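Local coordinates for phage-related conserved hypothetical protein, BB2244 (Bordetella bronchiseptica, PDB 2BDV), which is of unknown function but belongs to the SRAP family, whose characterised members bind abasic sites in single-stranded DNA and crosslink to them covalently, at residues Pro171-Glu176 with Val184-Glu189; Glu77-His82 with Glu189-Gly194; Tyr62-His65 with Phe70-Asn73; Gly3-Lys8 with Leu58-Lys63; Arg47-Ala52 with Ser133-Gly138. One frame throughout, in Å; residues are numbered along the deposited sequence.

Four of the five contacts fall into two pairs. Contacts 1 and 2 share helix 184-191 and its residue Glu189, and their centres lie about 10 Å apart. Contact 1 clips this helix to helix 171-178, and contact 2 joins its C-terminal end to helix 76-80. Contacts 3 and 4 share Tyr62 and Lys63, with centres about 12 Å apart. Contact 4 is the deepest, its centre about 7 Å from the centre of the chain, and it includes the N-terminal segment, which in SRAP relatives lies at the active site. Contact 5 is separate and peripheral. It meets contacts 3 and 4 where Tyr62 CE1 lies 3.5 Å from Ala134 CB, and its nearest atoms are about 5 Å from contact 1.

Contact 1: residues Pro171-Glu176 with Val184-Glu189; sequences PELARE and VARAKE
A salt-bridge network of Glu176, Arg186 and Glu189 ties together two consecutive helices, 171-178 and 184-191. The helices run roughly, not strictly, antiparallel and are joined by a short loop, as a helical hairpin. The link is made by long side chains at the surface, and the nearest CA atoms, of Glu176 and Ala187, are 7.9 Å apart. Arg186 meets the Glu176 carboxylate side-on, with NE and NH2. NE gives the main bond, 2.7 Å to Glu176 OE2. That bond is bent, and the nitrogen sits above the carboxylate plane, 47° out of it. The second bond, from Arg186 NH2 to Glu176 OE1, is weak at 3.3 Å. The two flat groups are turned 25° against each other, although the side chains cross at about a right angle. Arg186 reaches over because CG lies anti to its backbone N and the chain then bends at chi2 (57°). Glu176 meets it with a chain extended beyond CG. Leu173 CD2 packs against the guanidinium group, 3.7 Å from Arg186 NH2, approaching it obliquely. Ala174 and Ala187, away from this clip, pack on Leu96 and Arg94 of strand 94-99. Glu176 has a further bond through its backbone O to Thr182 OG1 in the connecting loop. A second carboxylate, that of Glu189, holds the same guanidinium group, which probably limits its rotation. Here Arg186 NH1 bonds Glu189 OE2 at 2.9 Å, nearly in the guanidinium plane and nearly in line with the C-O bond.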
# COMPACT_ATOMS: atom_id res chain seq x y z
N PRO A 171 0.99 -13.20 6.57
CA PRO A 171 2.25 -12.94 7.28
C PRO A 171 3.44 -13.76 6.77
O PRO A 171 4.56 -13.24 6.65
CB PRO A 171 1.89 -13.25 8.73
CG PRO A 171 0.46 -12.82 8.81
CD PRO A 171 -0.14 -13.31 7.50
N GLU A 172 3.20 -15.04 6.48
CA GLU A 172 4.26 -15.92 6.00
C GLU A 172 4.86 -15.40 4.68
O GLU A 172 6.07 -15.32 4.53
CB GLU A 172 3.73 -17.35 5.76
CG GLU A 172 3.18 -18.11 6.99
CD GLU A 172 1.66 -17.99 7.14
OE1 GLU A 172 1.04 -18.94 7.68
OE2 GLU A 172 1.09 -16.95 6.74
N LEU A 173 3.99 -15.07 3.73
CA LEU A 173 4.42 -14.59 2.43
C LEU A 173 4.97 -13.17 2.52
O LEU A 173 5.86 -12.78 1.76
CB LEU A 173 3.24 -14.64 1.44
CG LEU A 173 2.71 -16.03 1.11
CD1 LEU A 173 1.54 -15.95 0.13
CD2 LEU A 173 3.84 -16.85 0.49
N ALA A 174 4.45 -12.42 3.48
CA ALA A 174 4.87 -11.05 3.70
C ALA A 174 6.33 -11.03 4.13
O ALA A 174 7.10 -10.16 3.71
CB ALA A 174 3.99 -10.41 4.77
N ARG A 175 6.72 -11.98 4.98
CA ARG A 175 8.10 -12.07 5.45
C ARG A 175 9.00 -12.40 4.28
O ARG A 175 10.07 -11.83 4.13
CB ARG A 175 8.26 -13.16 6.51
CG ARG A 175 7.55 -12.86 7.80
CD ARG A 175 7.47 -14.07 8.71
NE ARG A 175 6.36 -13.88 9.64
CZ ARG A 175 5.41 -14.77 9.86
NH1 ARG A 175 5.43 -15.94 9.24
NH2 ARG A 175 4.42 -14.47 10.69
N GLU A 176 8.56 -13.33 3.43
CA GLU A 176 9.38 -13.70 2.29
C GLU A 176 9.55 -12.49 1.37
O GLU A 176 10.63 -12.26 0.85
CB GLU A 176 8.73 -14.84 1.52
CG GLU A 176 9.71 -15.89 1.07
CD GLU A 176 9.00 -17.00 0.32
OE1 GLU A 176 7.83 -17.26 0.67
OE2 GLU A 176 9.60 -17.61 -0.59
N VAL A 184 13.91 -12.10 -7.23
CA VAL A 184 12.84 -11.36 -7.89
C VAL A 184 11.78 -12.30 -8.47
O VAL A 184 10.59 -11.98 -8.50
CB VAL A 184 13.40 -10.49 -9.05
CG1 VAL A 184 12.26 -9.79 -9.79
CG2 VAL A 184 14.38 -9.47 -8.51
N ALA A 185 12.24 -13.46 -8.95
CA ALA A 185 11.34 -14.45 -9.53
C ALA A 185 10.36 -14.92 -8.47
O ALA A 185 9.17 -15.08 -8.74
CB ALA A 185 12.14 -15.64 -10.07
N ARG A 186 10.87 -15.14 -7.27
CA ARG A 186 10.05 -15.60 -6.16
C ARG A 186 9.11 -14.47 -5.73
O ARG A 186 7.96 -14.71 -5.37
CB ARG A 186 10.93 -16.04 -4.99
CG ARG A 186 10.16 -16.44 -3.72
CD ARG A 186 9.15 -17.56 -3.98
NE ARG A 186 8.17 -17.68 -2.90
CZ ARG A 186 6.99 -18.27 -3.03
NH1 ARG A 186 6.64 -18.81 -4.19
NH2 ARG A 186 6.15 -18.31 -2.01
N ALA A 187 9.61 -13.24 -5.80
CA ALA A 187 8.82 -12.07 -5.42
C ALA A 187 7.60 -11.93 -6.32
O ALA A 187 6.50 -11.62 -5.85
CB ALA A 187 9.68 -10.81 -5.50
N LYS A 188 7.79 -12.14 -7.61
CA LYS A 188 6.68 -12.01 -8.54
C LYS A 188 5.57 -13.03 -8.24
O LYS A 188 4.39 -12.69 -8.30
CB LYS A 188 7.19 -12.12 -9.97
CG LYS A 188 7.96 -10.88 -10.40
CD LYS A 188 8.76 -11.12 -11.65
CE LYS A 188 9.55 -9.89 -12.04
NZ LYS A 188 10.56 -10.22 -13.09
N GLU A 189 5.95 -14.26 -7.92
CA GLU A 189 4.96 -15.29 -7.60
C GLU A 189 4.13 -14.91 -6.38
O GLU A 189 2.90 -14.98 -6.40
CB GLU A 189 5.65 -16.64 -7.33
CG GLU A 189 6.18 -17.36 -8.57
CD GLU A 189 6.93 -18.64 -8.23
OE1 GLU A 189 7.24 -19.42 -9.16
OE2 GLU A 189 7.21 -18.85 -7.03

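Contact 2: residues Glu77-His82 with Glu189-Gly194; sequences ETIERH and EILRAG
Ile79 and Leu191 form the apolar part of this contact. Ile79 CG2 lies 3.7 Å from Leu191 CD2, and Ile79 CD1 is 3.9 Å from the same methyl. The side chains cross at about a right angle. The CD2 branch of Leu191 thus touches two methyls of the isoleucine. Both residues are buried. Trp86 and Ile90 also touch Ile79, while Trp177 and Leu76 touch Leu191. The charged part lies nearer the surface. Glu80 OE1 and Arg192 NH1 form a salt bridge of 2.7 Å, but NH1 is modelled too close to the carboxylate, so the detail is doubtful. The relative turn of the two flat groups is equally unsure. Glu80 folds back at chi2 (-53°), and this bend carries its carboxylate over Leu191, with OE2 3.8 Å from Leu191 CB. A second ion pair stays within one segment. Arg81 NH2 bonds Glu77 OE2 at 2.7 Å, on the anti side but tilted out of the carboxylate plane. Backbone bonds end both helices close by. Arg192 N bonds Glu189 O, and His82 N makes a weak bond to Ile79 O. His82 has positive phi (52°), and two bonds lead back into the last turn. Helix 76-80 thus ends in a Schellman motif beside the C-terminal end of helix 184-191.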
# COMPACT_ATOMS: atom_id res chain seq x y z
N GLU A 77 0.39 -6.44 -12.98
CA GLU A 77 0.84 -6.98 -14.25
C GLU A 77 2.11 -6.33 -14.79
O GLU A 77 2.94 -7.02 -15.40
CB GLU A 77 -0.26 -6.87 -15.30
CG GLU A 77 0.07 -7.63 -16.54
CD GLU A 77 -1.14 -7.85 -17.40
OE1 GLU A 77 -1.71 -6.84 -17.88
OE2 GLU A 77 -1.51 -9.03 -17.59
N THR A 78 2.28 -5.03 -14.59
CA THR A 78 3.49 -4.38 -15.06
C THR A 78 4.67 -4.95 -14.29
O THR A 78 5.76 -5.10 -14.83
CB THR A 78 3.42 -2.85 -14.87
OG1 THR A 78 2.39 -2.31 -15.72
CG2 THR A 78 4.75 -2.20 -15.24
N ILE A 79 4.45 -5.31 -13.03
CA ILE A 79 5.51 -5.89 -12.22
C ILE A 79 5.80 -7.31 -12.72
O ILE A 79 6.95 -7.75 -12.76
CB ILE A 79 5.12 -5.93 -10.72
CG1 ILE A 79 4.77 -4.53 -10.24
CG2 ILE A 79 6.27 -6.50 -9.90
CD1 ILE A 79 4.29 -4.46 -8.81
N GLU A 80 4.75 -8.03 -13.11
CA GLU A 80 4.89 -9.39 -13.62
C GLU A 80 5.63 -9.42 -14.96
O GLU A 80 6.52 -10.25 -15.17
CB GLU A 80 3.52 -10.05 -13.79
CG GLU A 80 2.75 -10.29 -12.51
CD GLU A 80 3.56 -11.04 -11.48
OE1 GLU A 80 4.22 -12.04 -11.85
OE2 GLU A 80 3.54 -10.66 -10.29
N ARG A 81 5.26 -8.51 -15.86
CA ARG A 81 5.87 -8.41 -17.18
C ARG A 81 7.22 -7.70 -17.06
O ARG A 81 7.88 -7.41 -18.06
CB ARG A 81 4.97 -7.62 -18.13
CG ARG A 81 3.48 -7.96 -18.05
CD ARG A 81 3.15 -9.35 -18.57
NE ARG A 81 1.82 -9.79 -18.16
CZ ARG A 81 1.19 -10.86 -18.64
NH1 ARG A 81 1.77 -11.61 -19.57
NH2 ARG A 81 -0.01 -11.18 -18.19
N HIS A 82 7.62 -7.42 -15.82
CA HIS A 82 8.87 -6.74 -15.53
C HIS A 82 8.98 -5.45 -16.34
O HIS A 82 9.92 -5.26 -17.11
CB HIS A 82 10.06 -7.66 -15.84
CG HIS A 82 11.31 -7.31 -15.11
ND1 HIS A 82 12.42 -6.79 -15.74
CD2 HIS A 82 11.63 -7.39 -13.79
CE1 HIS A 82 13.37 -6.57 -14.84
NE2 HIS A 82 12.92 -6.93 -13.66
N GLU A 189 5.95 -14.26 -7.92
CA GLU A 189 4.96 -15.29 -7.60
C GLU A 189 4.13 -14.91 -6.38
O GLU A 189 2.90 -14.98 -6.40
CB GLU A 189 5.65 -16.64 -7.33
CG GLU A 189 6.18 -17.36 -8.57
CD GLU A 189 6.93 -18.64 -8.23
OE1 GLU A 189 7.24 -19.42 -9.16
OE2 GLU A 189 7.21 -18.85 -7.03
N ILE A 190 4.81 -14.50 -5.31
CA ILE A 190 4.16 -14.10 -4.07
C ILE A 190 3.08 -13.04 -4.32
O ILE A 190 1.99 -13.10 -3.76
CB ILE A 190 5.19 -13.53 -3.07
CG1 ILE A 190 6.17 -14.63 -2.65
CG2 ILE A 190 4.48 -12.98 -1.83
CD1 ILE A 190 7.22 -14.18 -1.66
N LEU A 191 3.41 -12.09 -5.18
CA LEU A 191 2.52 -11.00 -5.50
C LEU A 191 1.11 -11.40 -5.90
O LEU A 191 0.17 -10.64 -5.67
CB LEU A 191 3.15 -10.14 -6.59
CG LEU A 191 3.20 -8.65 -6.28
CD1 LEU A 191 3.51 -8.39 -4.80
CD2 LEU A 191 4.23 -8.03 -7.17
N ARG A 192 0.94 -12.57 -6.50
CA ARG A 192 -0.39 -12.99 -6.90
C ARG A 192 -1.09 -13.88 -5.87
O ARG A 192 -2.15 -14.44 -6.14
CB ARG A 192 -0.37 -13.70 -8.25
CG ARG A 192 0.72 -14.74 -8.42
CD ARG A 192 0.58 -15.42 -9.77
NE ARG A 192 0.22 -14.48 -10.83
CZ ARG A 192 0.95 -13.43 -11.20
NH1 ARG A 192 2.09 -13.17 -10.58
NH2 ARG A 192 0.54 -12.64 -12.19
N ALA A 193 -0.49 -13.99 -4.69
CA ALA A 193 -1.07 -14.79 -3.63
C ALA A 193 -1.75 -13.87 -2.62
O ALA A 193 -1.80 -14.17 -1.43
CB ALA A 193 0.00 -15.62 -2.94
N GLY A 194 -2.28 -12.75 -3.11
CA GLY A 194 -2.95 -11.81 -2.23
C GLY A 194 -4.23 -12.37 -1.63
O GLY A 194 -4.89 -13.21 -2.23

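Contact 3: residues Tyr62-His65 with Phe70-Asn73; sequences YKPH and FMIN
Tyr62 and Met71, a selenomethionine, satisfy each other's backbone. Tyr62 N gives a nearly straight bond of 2.8 Å to Met71 O, with an N-H...O angle of 163°. In return Met71 N bonds Tyr62 O, also at 2.8 Å but more bent, at 132°. In each bond the donor is tilted 24° from the carbonyl plane. The flanking residues take their backbone partners from other parts of the chain: Lys63 pairs with Glu143, and Ile72 with Ile149. Ile72 O also accepts from Trp60 NE1. Lys63 NZ forms a salt bridge with Glu143 OE2. The two segments are therefore joined by a single antiparallel beta bridge, a hydrogen-bonded pair. It closes the base of a loop in the connection between strands 54-57 and 73-75. The side chains pack beside the bridge. Met71 bends at its last torsion and lays its CE methyl against the Pro64 ring. CE is 3.5 Å from Pro64 CG and equally close to Pro64 CD, tighter than usual van der Waals contact. Its selenium approaches the Tyr62 ring more loosely, with SE 4.5 Å from Tyr62 CD2. Pro64 N lies over the centre of one face of that ring, 4.1 Å above its plane, so the chain curls under its own tyrosine. Met89 and Ala134 also touch the Tyr62 side chain. Met71 CB lies 3.6 Å from Tyr62 O.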
# COMPACT_ATOMS: atom_id res chain seq x y z
N TYR A 62 5.41 7.86 -5.63
CA TYR A 62 6.65 7.82 -6.41
C TYR A 62 6.63 8.69 -7.66
O TYR A 62 5.76 8.56 -8.52
CB TYR A 62 7.00 6.38 -6.80
CG TYR A 62 8.26 6.24 -7.64
CD1 TYR A 62 9.48 6.73 -7.18
CD2 TYR A 62 8.23 5.63 -8.89
CE1 TYR A 62 10.64 6.63 -7.95
CE2 TYR A 62 9.39 5.51 -9.67
CZ TYR A 62 10.59 6.02 -9.19
OH TYR A 62 11.74 5.94 -9.96
N LYS A 63 7.63 9.58 -7.75
CA LYS A 63 7.79 10.50 -8.86
C LYS A 63 9.09 10.23 -9.62
O LYS A 63 10.16 10.68 -9.20
CB LYS A 63 7.80 11.94 -8.35
CG LYS A 63 7.98 12.97 -9.45
CD LYS A 63 8.03 14.38 -8.88
CE LYS A 63 9.25 14.59 -7.99
NZ LYS A 63 9.19 15.91 -7.31
N PRO A 64 9.01 9.51 -10.75
CA PRO A 64 10.20 9.20 -11.55
C PRO A 64 11.00 10.46 -11.90
O PRO A 64 10.42 11.50 -12.23
CB PRO A 64 9.62 8.52 -12.78
CG PRO A 64 8.28 9.18 -12.93
CD PRO A 64 7.79 9.16 -11.49
N HIS A 65 12.32 10.35 -11.83
CA HIS A 65 13.23 11.46 -12.12
C HIS A 65 12.93 12.19 -13.44
O HIS A 65 13.05 13.41 -13.51
CB HIS A 65 14.68 10.95 -12.15
CG HIS A 65 15.70 12.04 -12.29
ND1 HIS A 65 16.92 11.83 -12.89
CD2 HIS A 65 15.69 13.33 -11.90
CE1 HIS A 65 17.61 12.96 -12.88
NE2 HIS A 65 16.89 13.88 -12.28
N PHE A 70 2.96 11.01 -10.55
CA PHE A 70 2.99 10.79 -9.12
C PHE A 70 2.29 9.47 -8.87
O PHE A 70 1.14 9.43 -8.45
CB PHE A 70 2.27 11.92 -8.39
CG PHE A 70 2.35 11.82 -6.90
CD1 PHE A 70 1.20 11.57 -6.15
CD2 PHE A 70 3.56 11.99 -6.24
CE1 PHE A 70 1.26 11.50 -4.76
CE2 PHE A 70 3.64 11.92 -4.85
CZ PHE A 70 2.48 11.68 -4.10
N MSE A 71 3.01 8.39 -9.16
CA MSE A 71 2.48 7.04 -9.02
C MSE A 71 2.28 6.60 -7.57
O MSE A 71 3.22 6.56 -6.78
CB MSE A 71 3.40 6.06 -9.74
CG MSE A 71 3.43 6.25 -11.25
SE MSE A 71 5.03 5.49 -12.03
CE MSE A 71 5.59 7.01 -13.09
N ILE A 72 1.03 6.26 -7.26
CA ILE A 72 0.65 5.82 -5.92
C ILE A 72 0.39 4.32 -5.83
O ILE A 72 0.45 3.74 -4.75
CB ILE A 72 -0.61 6.55 -5.43
CG1 ILE A 72 -1.78 6.23 -6.36
CG2 ILE A 72 -0.35 8.04 -5.37
CD1 ILE A 72 -3.11 6.79 -5.90
N ASN A 73 0.08 3.72 -6.97
CA ASN A 73 -0.19 2.28 -7.04
C ASN A 73 0.72 1.67 -8.10
O ASN A 73 1.05 2.33 -9.09
CB ASN A 73 -1.65 2.01 -7.42
CG ASN A 73 -2.64 2.58 -6.43
OD1 ASN A 73 -2.42 2.57 -5.22
ND2 ASN A 73 -3.77 3.08 -6.94

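Contact 4: residues Gly3-Lys8 with Leu58-Lys63; sequences GRIAQK and LPWGYK
The Trp60 indole meets the N-terminal segment with the rim of its six-membered ring. Arg4 N lies at the edge, near the ring plane, 3.9 Å from Trp60 CH2. Gly3 C comes in obliquely to the same atom, at 3.8 Å. Ile5 also approaches obliquely, with CG1 4.2 Å from Trp60 CZ3. Beyond these segments, the ring of Phe147 stacks with the indole, and Ile72 O takes the NE1 proton. With CG anti to the backbone N (chi1 -176°), the indole extends from the loop after strand 54-57 toward strand 5-7. That strand is an outer member of the four-stranded antiparallel sheet, while Phe147 belongs to the mixed sheet. In this SRAP fold Trp60 thus joins the N-terminal end of the antiparallel sheet to Phe147, and all four touching residues are buried. The Ile5 and Trp60 side chains lie alongside one another, running in opposite senses, and Trp102 of the neighbouring strand 101-107 also touches Ile5. The Arg4 side chain leaves the backbone on the side away from the indole. Its NH2 bonds Val209 O and Asn35 OD1, and its side chain touches Tyr103 and Trp105.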
# COMPACT_ATOMS: atom_id res chain seq x y z
N GLY A 3 -6.41 4.84 -2.92
CA GLY A 3 -5.98 6.21 -2.77
C GLY A 3 -5.99 6.72 -1.35
O GLY A 3 -5.57 7.85 -1.09
N ARG A 4 -6.44 5.89 -0.42
CA ARG A 4 -6.52 6.28 0.97
C ARG A 4 -6.48 5.03 1.85
O ARG A 4 -7.12 4.03 1.54
CB ARG A 4 -7.84 7.03 1.20
CG ARG A 4 -7.85 7.99 2.37
CD ARG A 4 -7.09 9.27 2.02
NE ARG A 4 -7.63 9.96 0.85
CZ ARG A 4 -8.78 10.64 0.83
NH1 ARG A 4 -9.18 11.24 -0.29
NH2 ARG A 4 -9.52 10.73 1.92
N ILE A 5 -5.72 5.08 2.94
CA ILE A 5 -5.64 3.93 3.84
C ILE A 5 -5.83 4.39 5.28
O ILE A 5 -5.91 5.59 5.56
CB ILE A 5 -4.27 3.21 3.77
CG1 ILE A 5 -3.16 4.18 4.16
CG2 ILE A 5 -4.08 2.58 2.40
CD1 ILE A 5 -1.78 3.53 4.34
N ALA A 6 -5.89 3.42 6.19
CA ALA A 6 -6.04 3.72 7.60
C ALA A 6 -5.03 2.93 8.44
O ALA A 6 -4.89 1.73 8.28
CB ALA A 6 -7.47 3.39 8.06
N GLN A 7 -4.32 3.65 9.31
CA GLN A 7 -3.35 3.04 10.23
C GLN A 7 -3.75 3.49 11.63
O GLN A 7 -3.28 4.52 12.13
CB GLN A 7 -1.93 3.51 9.92
CG GLN A 7 -1.36 2.96 8.61
CD GLN A 7 0.11 3.31 8.39
OE1 GLN A 7 0.57 4.37 8.81
NE2 GLN A 7 0.84 2.42 7.72
N LYS A 8 -4.64 2.72 12.26
CA LYS A 8 -5.12 3.05 13.59
C LYS A 8 -4.65 2.15 14.74
O LYS A 8 -4.79 2.52 15.90
CB LYS A 8 -6.64 3.12 13.58
CG LYS A 8 -7.33 2.10 12.70
CD LYS A 8 -8.78 2.54 12.46
CE LYS A 8 -9.59 1.43 11.81
NZ LYS A 8 -11.01 1.85 11.61
N LEU A 58 7.95 6.12 5.47
CA LEU A 58 8.47 6.43 4.15
C LEU A 58 7.41 7.22 3.39
O LEU A 58 6.21 7.13 3.69
CB LEU A 58 8.81 5.12 3.42
CG LEU A 58 10.20 4.50 3.64
CD1 LEU A 58 10.56 4.48 5.12
CD2 LEU A 58 10.23 3.11 3.05
N PRO A 59 7.83 8.04 2.41
CA PRO A 59 6.93 8.86 1.60
C PRO A 59 6.10 8.03 0.63
O PRO A 59 6.65 7.25 -0.16
CB PRO A 59 7.88 9.79 0.85
CG PRO A 59 9.06 9.87 1.73
CD PRO A 59 9.22 8.45 2.21
N TRP A 60 4.78 8.21 0.68
CA TRP A 60 3.85 7.51 -0.20
C TRP A 60 3.66 8.37 -1.45
O TRP A 60 3.17 9.49 -1.36
CB TRP A 60 2.51 7.30 0.51
CG TRP A 60 1.51 6.51 -0.28
CD1 TRP A 60 1.77 5.72 -1.37
CD2 TRP A 60 0.11 6.37 -0.02
NE1 TRP A 60 0.63 5.11 -1.80
CE2 TRP A 60 -0.41 5.48 -0.99
CE3 TRP A 60 -0.76 6.90 0.94
CZ2 TRP A 60 -1.76 5.12 -1.03
CZ3 TRP A 60 -2.10 6.55 0.91
CH2 TRP A 60 -2.59 5.66 -0.07
N GLY A 61 4.06 7.85 -2.60
CA GLY A 61 3.93 8.59 -3.84
C GLY A 61 5.26 8.66 -4.58
O GLY A 61 6.15 9.43 -4.19
N TYR A 62 5.41 7.86 -5.63
CA TYR A 62 6.65 7.82 -6.41
C TYR A 62 6.63 8.69 -7.66
O TYR A 62 5.76 8.56 -8.52
CB TYR A 62 7.00 6.38 -6.80
CG TYR A 62 8.26 6.24 -7.64
CD1 TYR A 62 9.48 6.73 -7.18
CD2 TYR A 62 8.23 5.63 -8.89
CE1 TYR A 62 10.64 6.63 -7.95
CE2 TYR A 62 9.39 5.51 -9.67
CZ TYR A 62 10.59 6.02 -9.19
OH TYR A 62 11.74 5.94 -9.96
N LYS A 63 7.63 9.58 -7.75
CA LYS A 63 7.79 10.50 -8.86
C LYS A 63 9.09 10.23 -9.62
O LYS A 63 10.16 10.68 -9.20
CB LYS A 63 7.80 11.94 -8.35
CG LYS A 63 7.98 12.97 -9.45
CD LYS A 63 8.03 14.38 -8.88
CE LYS A 63 9.25 14.59 -7.99
NZ LYS A 63 9.19 15.91 -7.31

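Contact 5: residues Arg47-Ala52 with Ser133-Gly138; sequences RLVDQA and SAWRRG
Water 1 joins Leu48 and Arg137 across this contact. It accepts from Arg137 N at 2.8 Å and donates to Leu48 O at 3.1 Å. The water links two surface loops. One is the turn of the beta hairpin formed by strands 43-46 and 54-57, with a type I' turn from Val49 to Ala52. The other follows strand 126-133 of the mixed sheet. Each loop also has bonds of its own. Arg47 grips Gln51 O side-on, with NE at 2.8 Å and with NH1 as well. The NE nitrogen stands above the carbonyl plane and the NH1 nitrogen lies in it. In the other loop Ser133 OG accepts from Trp135 N, an ST turn. Arg136 NH1 bonds Ser133 O at 2.9 Å in a nearly straight line, 173°. Trp135 O is modelled very close to the same nitrogen, so a second bond there is doubtful. Arg136 NH2 goes to Thr92 OG1, and Trp135 NE1 to Ala139 O. The direct touches are apolar. Leu48 CD1 sits at the edge of the Trp135 indole, near its plane, 4.2 Å from CE3. The Leu48 side chain also touches Ile95 of strand 94-99. Val49 touches both Trp135 and Arg137. Its CG2 approaches the indole obliquely, 3.8 Å from Trp135 CZ3. The Arg137 chain bends at chi2 and chi3, which turns its guanidinium end away, so the aliphatic base does the touching. The closest of these carbon pairs is Val49 CG1 with Arg137 CG, at 3.5 Å.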
# COMPACT_ATOMS: atom_id res chain seq x y z
N ARG A 47 13.30 -4.26 5.12
CA ARG A 47 14.68 -4.65 5.41
C ARG A 47 15.54 -4.09 4.28
O ARG A 47 16.40 -4.79 3.73
CB ARG A 47 14.78 -6.17 5.48
CG ARG A 47 13.80 -6.77 6.47
CD ARG A 47 13.86 -8.28 6.49
NE ARG A 47 15.16 -8.78 6.93
CZ ARG A 47 15.47 -10.07 6.93
NH1 ARG A 47 16.67 -10.47 7.33
NH2 ARG A 47 14.59 -10.97 6.50
N LEU A 48 15.32 -2.82 3.95
CA LEU A 48 16.04 -2.17 2.86
C LEU A 48 17.49 -1.80 3.16
O LEU A 48 18.31 -1.71 2.24
CB LEU A 48 15.28 -0.91 2.43
CG LEU A 48 13.85 -1.16 1.98
CD1 LEU A 48 13.17 0.17 1.64
CD2 LEU A 48 13.85 -2.09 0.79
N VAL A 49 17.80 -1.58 4.43
CA VAL A 49 19.16 -1.22 4.80
C VAL A 49 19.84 -2.31 5.62
O VAL A 49 19.43 -2.61 6.75
CB VAL A 49 19.17 0.10 5.61
CG1 VAL A 49 20.62 0.54 5.85
CG2 VAL A 49 18.39 1.18 4.85
N ASP A 50 20.88 -2.90 5.04
CA ASP A 50 21.66 -3.97 5.67
C ASP A 50 20.82 -5.14 6.17
O ASP A 50 21.08 -5.68 7.24
CB ASP A 50 22.47 -3.38 6.83
CG ASP A 50 23.68 -2.60 6.36
OD1 ASP A 50 24.13 -1.72 7.13
OD2 ASP A 50 24.19 -2.85 5.24
N GLN A 51 19.80 -5.51 5.39
CA GLN A 51 18.91 -6.62 5.72
C GLN A 51 18.24 -6.52 7.08
O GLN A 51 17.58 -7.46 7.51
CB GLN A 51 19.68 -7.95 5.62
CG GLN A 51 20.45 -8.12 4.32
CD GLN A 51 21.17 -9.47 4.23
OE1 GLN A 51 21.78 -9.79 3.20
NE2 GLN A 51 21.09 -10.26 5.29
N ALA A 52 18.39 -5.39 7.75
CA ALA A 52 17.80 -5.22 9.07
C ALA A 52 16.29 -4.97 9.04
O ALA A 52 15.80 -4.16 8.24
CB ALA A 52 18.51 -4.10 9.82
N SER A 133 9.38 0.70 -3.06
CA SER A 133 9.91 2.02 -2.75
C SER A 133 11.25 2.27 -3.42
O SER A 133 12.03 1.35 -3.66
CB SER A 133 10.04 2.16 -1.22
OG SER A 133 10.81 3.29 -0.86
N ALA A 134 11.50 3.53 -3.75
CA ALA A 134 12.74 3.92 -4.37
C ALA A 134 13.65 4.55 -3.31
O ALA A 134 14.70 5.10 -3.63
CB ALA A 134 12.49 4.91 -5.50
N TRP A 135 13.24 4.49 -2.05
CA TRP A 135 14.11 5.07 -1.04
C TRP A 135 15.20 4.06 -0.70
O TRP A 135 14.99 2.85 -0.78
CB TRP A 135 13.32 5.44 0.21
CG TRP A 135 14.20 5.99 1.28
CD1 TRP A 135 14.60 7.29 1.43
CD2 TRP A 135 14.81 5.26 2.35
NE1 TRP A 135 15.42 7.40 2.54
CE2 TRP A 135 15.56 6.17 3.12
CE3 TRP A 135 14.79 3.91 2.74
CZ2 TRP A 135 16.29 5.79 4.24
CZ3 TRP A 135 15.51 3.52 3.85
CH2 TRP A 135 16.25 4.46 4.60
N ARG A 136 16.37 4.57 -0.35
CA ARG A 136 17.50 3.73 0.03
C ARG A 136 18.30 4.53 1.07
O ARG A 136 18.17 5.75 1.14
CB ARG A 136 18.39 3.42 -1.18
CG ARG A 136 17.70 2.65 -2.29
CD ARG A 136 17.45 1.18 -1.96
NE ARG A 136 16.87 0.50 -3.12
CZ ARG A 136 15.59 0.54 -3.46
NH1 ARG A 136 14.72 1.21 -2.71
NH2 ARG A 136 15.19 -0.06 -4.57
N ARG A 137 19.11 3.84 1.87
CA ARG A 137 19.91 4.48 2.92
C ARG A 137 20.68 5.71 2.42
O ARG A 137 21.38 5.64 1.42
CB ARG A 137 20.88 3.47 3.54
CG ARG A 137 21.44 3.86 4.91
CD ARG A 137 22.65 4.80 4.83
NE ARG A 137 23.86 4.12 4.37
CZ ARG A 137 25.03 4.72 4.13
NH1 ARG A 137 26.06 4.01 3.71
NH2 ARG A 137 25.16 6.03 4.30
N GLY A 138 20.55 6.81 3.15
CA GLY A 138 21.25 8.03 2.78
C GLY A 138 20.46 8.92 1.84
O GLY A 138 20.83 10.08 1.61
O HOH W 1 19.53 1.05 1.60